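PDB 4R2F: extracellular solute-binding protein family 1 from Arthrobacter chlorophenolicus, which binds the disaccharide laminaribiose and probably delivers it to an ABC-type sugar transporter as its extracellular solute-binding component. Local coordinates for residues G100-E109 with L387-D395; G38-P46 with T319-F328. All coordinates share one frame; numbering follows the deposited sequence.

Contact 1. Residues G100-E109 with L387-D395. With BGC (beta-D-glucopyranose), chain B.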
loop_
_atom_site.group_PDB
_atom_site.type_symbol
_atom_site.label_atom_id
_atom_site.label_comp_id
_atom_site.label_asym_id
_atom_site.label_seq_id
_atom_site.Cartn_x
_atom_site.Cartn_y
_atom_site.Cartn_z
ATOM N N GLY A 100 4.773 -6.375 -4.786
ATOM C CA GLY A 100 5.200 -5.337 -3.900
ATOM C C GLY A 100 5.474 -4.043 -4.637
ATOM O O GLY A 100 5.846 -4.041 -5.804
ATOM N N GLY A 101 5.278 -2.934 -3.936
ATOM C CA GLY A 101 5.494 -1.601 -4.505
ATOM C C GLY A 101 6.891 -1.370 -5.049
ATOM O O GLY A 101 7.044 -0.615 -5.995
ATOM N N PHE A 102 7.899 -2.014 -4.453
ATOM C CA PHE A 102 9.320 -1.809 -4.824
ATOM C C PHE A 102 10.055 -3.041 -5.269
ATOM O O PHE A 102 11.209 -2.964 -5.576
ATOM C CB PHE A 102 10.053 -1.169 -3.638
ATOM C CG PHE A 102 9.251 -0.073 -2.987
ATOM C CD1 PHE A 102 9.074 1.133 -3.634
ATOM C CD2 PHE A 102 8.584 -0.301 -1.799
ATOM C CE1 PHE A 102 8.307 2.125 -3.074
ATOM C CE2 PHE A 102 7.818 0.686 -1.227
ATOM C CZ PHE A 102 7.683 1.897 -1.869
ATOM N N GLN A 103 9.351 -4.157 -5.305
ATOM C CA GLN A 103 9.835 -5.446 -5.767
ATOM C C GLN A 103 10.603 -5.404 -7.121
ATOM O O GLN A 103 11.643 -6.029 -7.290
ATOM C CB GLN A 103 8.570 -6.315 -5.849
ATOM C CG GLN A 103 8.647 -7.659 -6.482
ATOM C CD GLN A 103 7.350 -8.424 -6.231
ATOM O OE1 GLN A 103 6.847 -8.449 -5.109
ATOM N NE2 GLN A 103 6.823 -9.047 -7.264
ATOM N N ALA A 104 10.092 -4.646 -8.076
ATOM C CA ALA A 104 10.741 -4.522 -9.369
ATOM C C ALA A 104 12.203 -4.012 -9.243
ATOM O O ALA A 104 13.058 -4.388 -10.038
ATOM C CB ALA A 104 9.930 -3.603 -10.248
ATOM N N PHE A 105 12.494 -3.157 -8.261
ATOM C CA PHE A 105 13.862 -2.667 -8.094
ATOM C C PHE A 105 14.829 -3.762 -7.583
ATOM O O PHE A 105 15.982 -3.768 -7.962
ATOM C CB PHE A 105 13.925 -1.434 -7.189
ATOM C CG PHE A 105 13.248 -0.222 -7.771
ATOM C CD1 PHE A 105 13.931 0.621 -8.624
ATOM C CD2 PHE A 105 11.902 0.046 -7.503
ATOM C CE1 PHE A 105 13.295 1.720 -9.173
ATOM C CE2 PHE A 105 11.268 1.147 -8.033
ATOM C CZ PHE A 105 11.963 1.984 -8.871
ATOM N N GLN A 106 14.347 -4.651 -6.716
ATOM C CA GLN A 106 15.137 -5.762 -6.221
ATOM C C GLN A 106 15.454 -6.666 -7.379
ATOM O O GLN A 106 16.602 -7.064 -7.567
ATOM C CB GLN A 106 14.392 -6.565 -5.160
ATOM C CG GLN A 106 15.246 -7.625 -4.489
ATOM C CD GLN A 106 16.592 -7.076 -4.018
ATOM O OE1 GLN A 106 17.648 -7.662 -4.277
ATOM N NE2 GLN A 106 16.559 -5.943 -3.329
ATOM N N PHE A 107 14.452 -7.003 -8.183
ATOM C CA PHE A 107 14.697 -7.967 -9.266
ATOM C C PHE A 107 15.509 -7.352 -10.386
ATOM O O PHE A 107 16.236 -8.041 -11.112
ATOM C CB PHE A 107 13.386 -8.628 -9.754
ATOM C CG PHE A 107 12.739 -9.478 -8.708
ATOM C CD1 PHE A 107 13.466 -10.496 -8.090
ATOM C CD2 PHE A 107 11.424 -9.258 -8.301
ATOM C CE1 PHE A 107 12.902 -11.272 -7.096
ATOM C CE2 PHE A 107 10.862 -10.028 -7.300
ATOM C CZ PHE A 107 11.598 -11.038 -6.699
ATOM N N GLU A 108 15.450 -6.041 -10.515
ATOM C CA GLU A 108 16.317 -5.390 -11.487
ATOM C C GLU A 108 17.776 -5.483 -11.070
ATOM O O GLU A 108 18.653 -5.751 -11.889
ATOM C CB GLU A 108 15.940 -3.937 -11.644
ATOM C CG GLU A 108 16.632 -3.282 -12.820
ATOM C CD GLU A 108 17.628 -2.231 -12.414
ATOM O OE1 GLU A 108 17.723 -1.922 -11.213
ATOM O OE2 GLU A 108 18.276 -1.675 -13.316
ATOM N N GLU A 109 18.029 -5.260 -9.791
ATOM C CA GLU A 109 19.398 -5.336 -9.242
ATOM C C GLU A 109 19.940 -6.744 -9.458
ATOM O O GLU A 109 21.089 -6.916 -9.780
ATOM C CB GLU A 109 19.368 -4.955 -7.758
ATOM C CG GLU A 109 20.674 -5.023 -6.983
ATOM C CD GLU A 109 20.601 -4.180 -5.715
ATOM O OE1 GLU A 109 20.286 -4.718 -4.627
ATOM O OE2 GLU A 109 20.815 -2.956 -5.818
ATOM N N LEU A 387 13.278 6.131 -5.571
ATOM C CA LEU A 387 13.027 4.728 -5.214
ATOM C C LEU A 387 14.263 3.880 -5.464
ATOM O O LEU A 387 15.104 4.263 -6.270
ATOM C CB LEU A 387 11.864 4.196 -6.060
ATOM C CG LEU A 387 10.573 5.004 -5.968
ATOM C CD1 LEU A 387 9.422 4.291 -6.679
ATOM C CD2 LEU A 387 10.241 5.328 -4.524
ATOM N N SER A 388 14.354 2.713 -4.814
ATOM C CA SER A 388 15.528 1.824 -4.935
ATOM C C SER A 388 15.247 0.440 -4.369
ATOM O O SER A 388 14.229 0.233 -3.711
ATOM C CB SER A 388 16.742 2.413 -4.210
ATOM O OG SER A 388 16.522 2.410 -2.815
ATOM N N ALA A 389 16.154 -0.501 -4.610
ATOM C CA ALA A 389 15.989 -1.888 -4.164
ATOM C C ALA A 389 15.928 -1.989 -2.655
ATOM O O ALA A 389 15.259 -2.865 -2.120
ATOM C CB ALA A 389 17.110 -2.760 -4.695
ATOM N N ASN A 390 16.613 -1.094 -1.957
ATOM C CA ASN A 390 16.539 -1.131 -0.500
ATOM C C ASN A 390 15.111 -0.993 0.021
ATOM O O ASN A 390 14.802 -1.481 1.099
ATOM C CB ASN A 390 17.403 -0.057 0.121
ATOM C CG ASN A 390 18.867 -0.471 0.227
ATOM O OD1 ASN A 390 19.243 -1.662 0.130
ATOM N ND2 ASN A 390 19.696 0.515 0.442
ATOM N N LEU A 391 14.248 -0.326 -0.734
ATOM C CA LEU A 391 12.848 -0.198 -0.335
ATOM C C LEU A 391 12.158 -1.541 -0.408
ATOM O O LEU A 391 11.279 -1.831 0.409
ATOM C CB LEU A 391 12.123 0.823 -1.177
ATOM C CG LEU A 391 12.648 2.242 -1.038
ATOM C CD1 LEU A 391 11.825 3.177 -1.919
ATOM C CD2 LEU A 391 12.594 2.699 0.398
ATOM N N ALA A 392 12.578 -2.367 -1.359
ATOM C CA ALA A 392 12.062 -3.713 -1.471
ATOM C C ALA A 392 12.347 -4.516 -0.189
ATOM O O ALA A 392 11.465 -5.225 0.322
ATOM C CB ALA A 392 12.644 -4.411 -2.678
ATOM N N ALA A 393 13.566 -4.407 0.328
ATOM C CA ALA A 393 13.967 -5.158 1.550
ATOM C C ALA A 393 13.275 -4.610 2.799
ATOM O O ALA A 393 12.803 -5.354 3.660
ATOM C CB ALA A 393 15.466 -5.121 1.723
ATOM N N LEU A 394 13.158 -3.292 2.857
ATOM C CA LEU A 394 12.403 -2.671 3.910
ATOM C C LEU A 394 10.967 -3.166 3.931
ATOM O O LEU A 394 10.491 -3.634 4.949
ATOM C CB LEU A 394 12.459 -1.159 3.781
ATOM C CG LEU A 394 11.443 -0.359 4.577
ATOM C CD1 LEU A 394 11.655 -0.567 6.060
ATOM C CD2 LEU A 394 11.546 1.125 4.232
ATOM N N ASP A 395 10.297 -3.083 2.793
ATOM C CA ASP A 395 8.866 -3.371 2.692
ATOM C C ASP A 395 8.515 -4.846 2.929
ATOM O O ASP A 395 7.570 -5.148 3.643
ATOM C CB ASP A 395 8.386 -2.935 1.299
ATOM C CG ASP A 395 6.903 -3.151 1.075
ATOM O OD1 ASP A 395 6.104 -2.738 1.933
ATOM O OD2 ASP A 395 6.537 -3.697 0.016
HETATM C C2 BGC B . 1.037 -2.066 -1.007
HETATM C C3 BGC B . 2.318 -2.529 -1.703
HETATM C C4 BGC B . 3.284 -3.108 -0.679
HETATM C C5 BGC B . 2.602 -4.213 0.116
HETATM C C6 BGC B . 3.496 -4.743 1.245
HETATM C C1 BGC B . 0.454 -3.301 -0.341
HETATM O O2 BGC B . 0.119 -1.507 -1.938
HETATM O O3 BGC B . 2.931 -1.440 -2.393
HETATM O O4 BGC B . 4.396 -3.692 -1.346
HETATM O O5 BGC B . 1.372 -3.738 0.674
HETATM O O6 BGC B . 3.794 -3.731 2.231
HETATM O O HOH W 1 7.960 -3.977 -2.235
#

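Contact 2. Residues G38-P46 with T319-F328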
loop_
_atom_site.group_PDB
_atom_site.type_symbol
_atom_site.label_atom_id
_atom_site.label_comp_id
_atom_site.label_asym_id
_atom_site.label_seq_id
_atom_site.Cartn_x
_atom_site.Cartn_y
_atom_site.Cartn_z
ATOM N N GLY A 38 4.855 -21.516 -24.132
ATOM C CA GLY A 38 3.703 -20.932 -24.873
ATOM C C GLY A 38 3.046 -19.782 -24.122
ATOM O O GLY A 38 3.113 -18.636 -24.551
ATOM N N ALA A 39 2.439 -20.078 -22.977
ATOM C CA ALA A 39 1.560 -19.118 -22.305
ATOM C C ALA A 39 2.333 -18.080 -21.487
ATOM O O ALA A 39 3.345 -18.395 -20.868
ATOM C CB ALA A 39 0.570 -19.846 -21.410
ATOM N N ILE A 40 1.855 -16.841 -21.484
ATOM C CA ILE A 40 2.447 -15.812 -20.624
ATOM C C ILE A 40 1.841 -15.982 -19.243
ATOM O O ILE A 40 0.644 -15.829 -19.078
ATOM C CB ILE A 40 2.211 -14.372 -21.169
ATOM C CG1 ILE A 40 3.114 -14.114 -22.384
ATOM C CG2 ILE A 40 2.442 -13.301 -20.106
ATOM C CD1 ILE A 40 4.583 -14.402 -22.165
ATOM N N LYS A 41 2.677 -16.312 -18.258
ATOM C CA LYS A 41 2.218 -16.385 -16.873
ATOM C C LYS A 41 2.150 -15.018 -16.216
ATOM O O LYS A 41 3.165 -14.336 -16.097
ATOM C CB LYS A 41 3.133 -17.287 -16.050
ATOM C CG LYS A 41 3.047 -18.745 -16.471
ATOM C CD LYS A 41 4.132 -19.554 -15.795
ATOM C CE LYS A 41 4.063 -20.993 -16.260
ATOM N NZ LYS A 41 5.174 -21.755 -15.644
ATOM N N PHE A 42 0.954 -14.661 -15.759
ATOM C CA PHE A 42 0.714 -13.437 -15.020
ATOM C C PHE A 42 0.368 -13.792 -13.588
ATOM O O PHE A 42 -0.595 -14.514 -13.330
ATOM C CB PHE A 42 -0.422 -12.679 -15.661
ATOM C CG PHE A 42 -0.796 -11.400 -14.959
ATOM C CD1 PHE A 42 0.154 -10.427 -14.691
ATOM C CD2 PHE A 42 -2.112 -11.148 -14.630
ATOM C CE1 PHE A 42 -0.209 -9.260 -14.064
ATOM C CE2 PHE A 42 -2.490 -9.970 -14.023
ATOM C CZ PHE A 42 -1.540 -9.030 -13.723
ATOM N N TRP A 43 1.168 -13.293 -12.651
ATOM C CA TRP A 43 0.878 -13.434 -11.234
ATOM C C TRP A 43 0.357 -12.113 -10.692
ATOM O O TRP A 43 0.942 -11.053 -10.937
ATOM C CB TRP A 43 2.145 -13.819 -10.470
ATOM C CG TRP A 43 2.625 -15.239 -10.683
ATOM C CD1 TRP A 43 2.179 -16.147 -11.607
ATOM C CD2 TRP A 43 3.664 -15.892 -9.952
ATOM N NE1 TRP A 43 2.885 -17.329 -11.490
ATOM C CE2 TRP A 43 3.796 -17.201 -10.480
ATOM C CE3 TRP A 43 4.494 -15.502 -8.890
ATOM C CZ2 TRP A 43 4.736 -18.122 -9.995
ATOM C CZ3 TRP A 43 5.422 -16.425 -8.394
ATOM C CH2 TRP A 43 5.534 -17.722 -8.957
ATOM N N ASP A 44 -0.689 -12.208 -9.880
ATOM C CA ASP A 44 -1.417 -11.057 -9.355
ATOM C C ASP A 44 -1.696 -11.265 -7.860
ATOM O O ASP A 44 -1.744 -12.401 -7.390
ATOM C CB ASP A 44 -2.748 -10.925 -10.104
ATOM C CG ASP A 44 -3.386 -9.519 -9.978
ATOM O OD1 ASP A 44 -2.653 -8.533 -9.727
ATOM O OD2 ASP A 44 -4.612 -9.398 -10.195
ATOM N N MET A 45 -1.898 -10.181 -7.119
ATOM C CA MET A 45 -2.085 -10.264 -5.677
ATOM C C MET A 45 -3.599 -10.178 -5.385
ATOM O O MET A 45 -4.390 -9.786 -6.256
ATOM C CB MET A 45 -1.346 -9.113 -4.974
ATOM C CG MET A 45 0.148 -8.967 -5.300
ATOM S SD MET A 45 1.140 -10.467 -5.239
ATOM C CE MET A 45 1.129 -10.738 -3.493
ATOM N N PRO A 46 -3.999 -10.463 -4.144
ATOM C CA PRO A 46 -5.367 -10.193 -3.765
ATOM C C PRO A 46 -5.439 -8.729 -3.377
ATOM O O PRO A 46 -5.244 -8.368 -2.214
ATOM C CB PRO A 46 -5.607 -11.142 -2.564
ATOM C CG PRO A 46 -4.392 -12.024 -2.503
ATOM C CD PRO A 46 -3.297 -11.163 -3.061
ATOM N N THR A 319 10.594 -15.498 -19.643
ATOM C CA THR A 319 9.375 -15.428 -20.446
ATOM C C THR A 319 9.607 -16.282 -21.674
ATOM O O THR A 319 10.726 -16.359 -22.160
ATOM C CB THR A 319 9.022 -13.968 -20.882
ATOM O OG1 THR A 319 7.906 -13.957 -21.792
ATOM C CG2 THR A 319 10.204 -13.284 -21.560
ATOM N N PRO A 320 8.559 -16.927 -22.176
ATOM C CA PRO A 320 8.711 -17.637 -23.440
ATOM C C PRO A 320 8.869 -16.675 -24.601
ATOM O O PRO A 320 9.412 -17.057 -25.621
ATOM C CB PRO A 320 7.392 -18.412 -23.568
ATOM C CG PRO A 320 6.428 -17.628 -22.758
ATOM C CD PRO A 320 7.227 -17.148 -21.586
ATOM N N SER A 321 8.389 -15.441 -24.462
ATOM C CA SER A 321 8.546 -14.435 -25.525
ATOM C C SER A 321 8.448 -13.038 -24.950
ATOM O O SER A 321 7.391 -12.670 -24.440
ATOM C CB SER A 321 7.440 -14.599 -26.577
ATOM O OG SER A 321 7.458 -13.498 -27.475
ATOM N N GLN A 322 9.523 -12.252 -25.053
ATOM C CA GLN A 322 9.499 -10.869 -24.557
ATOM C C GLN A 322 8.508 -9.985 -25.300
ATOM O O GLN A 322 7.892 -9.121 -24.704
ATOM C CB GLN A 322 10.901 -10.244 -24.602
ATOM C CG GLN A 322 10.975 -8.828 -24.042
ATOM C CD GLN A 322 10.486 -8.698 -22.607
ATOM O OE1 GLN A 322 10.595 -9.637 -21.797
ATOM N NE2 GLN A 322 9.971 -7.514 -22.270
ATOM N N GLU A 323 8.362 -10.184 -26.607
ATOM C CA GLU A 323 7.335 -9.469 -27.344
ATOM C C GLU A 323 5.940 -9.721 -26.804
ATOM O O GLU A 323 5.110 -8.810 -26.757
ATOM C CB GLU A 323 7.360 -9.841 -28.814
ATOM C CG GLU A 323 8.443 -9.147 -29.605
ATOM C CD GLU A 323 8.268 -9.343 -31.094
ATOM O OE1 GLU A 323 7.111 -9.492 -31.576
ATOM O OE2 GLU A 323 9.309 -9.346 -31.772
ATOM N N ALA A 324 5.669 -10.962 -26.435
ATOM C CA ALA A 324 4.368 -11.305 -25.887
ATOM C C ALA A 324 4.161 -10.706 -24.492
ATOM O O ALA A 324 3.073 -10.217 -24.190
ATOM C CB ALA A 324 4.190 -12.823 -25.851
ATOM N N SER A 325 5.178 -10.752 -23.640
ATOM C CA SER A 325 5.088 -10.075 -22.344
ATOM C C SER A 325 4.650 -8.613 -22.580
ATOM O O SER A 325 3.720 -8.132 -21.957
ATOM C CB SER A 325 6.423 -10.115 -21.615
ATOM O OG SER A 325 6.759 -11.427 -21.225
ATOM N N GLU A 326 5.290 -7.958 -23.546
ATOM C CA GLU A 326 5.046 -6.551 -23.839
ATOM C C GLU A 326 3.648 -6.325 -24.358
ATOM O O GLU A 326 2.973 -5.408 -23.924
ATOM C CB GLU A 326 6.088 -6.033 -24.827
ATOM C CG GLU A 326 7.415 -5.849 -24.133
ATOM C CD GLU A 326 8.614 -5.841 -25.047
ATOM O OE1 GLU A 326 8.501 -6.045 -26.285
ATOM O OE2 GLU A 326 9.695 -5.603 -24.490
ATOM N N GLU A 327 3.203 -7.181 -25.266
ATOM C CA GLU A 327 1.830 -7.109 -25.748
ATOM C C GLU A 327 0.825 -7.311 -24.627
ATOM O O GLU A 327 -0.175 -6.590 -24.561
ATOM C CB GLU A 327 1.574 -8.140 -26.855
ATOM C CG GLU A 327 2.207 -7.801 -28.206
ATOM C CD GLU A 327 1.787 -6.445 -28.780
ATOM O OE1 GLU A 327 0.576 -6.131 -28.827
ATOM O OE2 GLU A 327 2.683 -5.695 -29.217
ATOM N N PHE A 328 1.088 -8.279 -23.744
ATOM C CA PHE A 328 0.184 -8.536 -22.646
ATOM C C PHE A 328 0.070 -7.287 -21.805
ATOM O O PHE A 328 -1.039 -6.895 -21.447
ATOM C CB PHE A 328 0.613 -9.694 -21.727
ATOM C CG PHE A 328 -0.303 -9.856 -20.529
ATOM C CD1 PHE A 328 -1.523 -10.498 -20.650
ATOM C CD2 PHE A 328 0.027 -9.302 -19.300
ATOM C CE1 PHE A 328 -2.384 -10.607 -19.579
ATOM C CE2 PHE A 328 -0.826 -9.403 -18.219
ATOM C CZ PHE A 328 -2.045 -10.055 -18.359
#

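Contact 1. Residues G100-E109 with L387-D395
F102 and F105 carry the apolar side of this contact. CB of L391 sits over one face of the F102 ring in a CH-pi contact 3.9 Å from the centroid, while CB of D395 meets the ring edge. L387 serves both aromatics: its CB lies 3.6 Å from CZ of F105, and its CD2 reaches CE1 of F102. A chi1 of -66° sets CG of F105 anti to its carbonyl carbon and turns one ring face to the backbone at L387 and S388. Where the helices meet, CB of A392 lies 3.7 Å from CB of Q106 and CB of A389 against NE2 of Q106; the axes of 103-109 and 389-395 pass 7.1 Å apart, their N-to-C directions 121° apart. With an alanine at F102, L391 and L387 would probably lose the ring they pack on, opening a gap between loop and helix.

The polar links run through sugar and water. D395 grips one glucose with both carboxylate oxygens, OD1 taking O6 and OD2 taking O4, each at 2.5 Å. O4 also accepts from N of G101 at 2.8 Å, nearly straight at 163°. One water accepts from N of F102 and donates to OD2 of D395. OE1 of E109, against CB of A389, is salt-bridged to K430. G100, G101 and D395 belong to the glycan pocket of this solute-binding protein, where D154, N311 and H207 also bond this sugar.

Contact 2. Residues G38-P46 with T319-F328
T319 opens the second segment with its OG1 3.4 Å from CD1 of I40. The same oxygen accepts from the backbone N of S321, making an ST turn, and shares a 2.8 Å hydrogen bond with OG of S325 in which either hydroxyl may be the donor. P320 lays its ring against the backbone at A39 and the side chain of I40: CG touches O of A39 and, at 3.8 Å, CD1 of I40. S321 is the N-cap of helix 322-335, its OG accepting from N of A324 at 3.3 Å. The methyl of A324 packs 3.9 Å from CG1 of I40, where chi1 of -74° sets CG1 beside the backbone N, and from there CD1 reaches in among T319, P320 and S325. F328 comes one turn later. Its CE2 stands over a face of the F42 ring, towards the rim and 3.8 Å from CD1 of F42; the ring planes are inclined at 48° with centroids 5.1 Å apart. Beyond the pair, Y332 meets both rings, and F63 meets F328 edge-to-face. The chemistry is thus divided: hydroxyls bond among themselves and to the backbone within 319-328, while strand 40-44 is held to the helix by apolar side chains.

Overall arrangement
The contact centres lie about 20 Å apart and their nearest atoms about 5 Å, without touching. In chain order the segments alternate, 38-46, 100-109, 319-328 and 387-395, so each contact joins an early part of the chain to a late one. The mixed sheet connects them: strand 40-44 pairs with strand 96-97, which leads into 100-109 and pairs with strand 306-316, which runs on towards helix 322-335. Helix 80-89 is a second bridge, touching M45 and W43 as well as Q103 and F107. Contact 1 thus probably serves to bring pocket residues G100, G101 and D395 together from distant parts of the chain, while contact 2 fastens a helix to the same sheet away from the sugar.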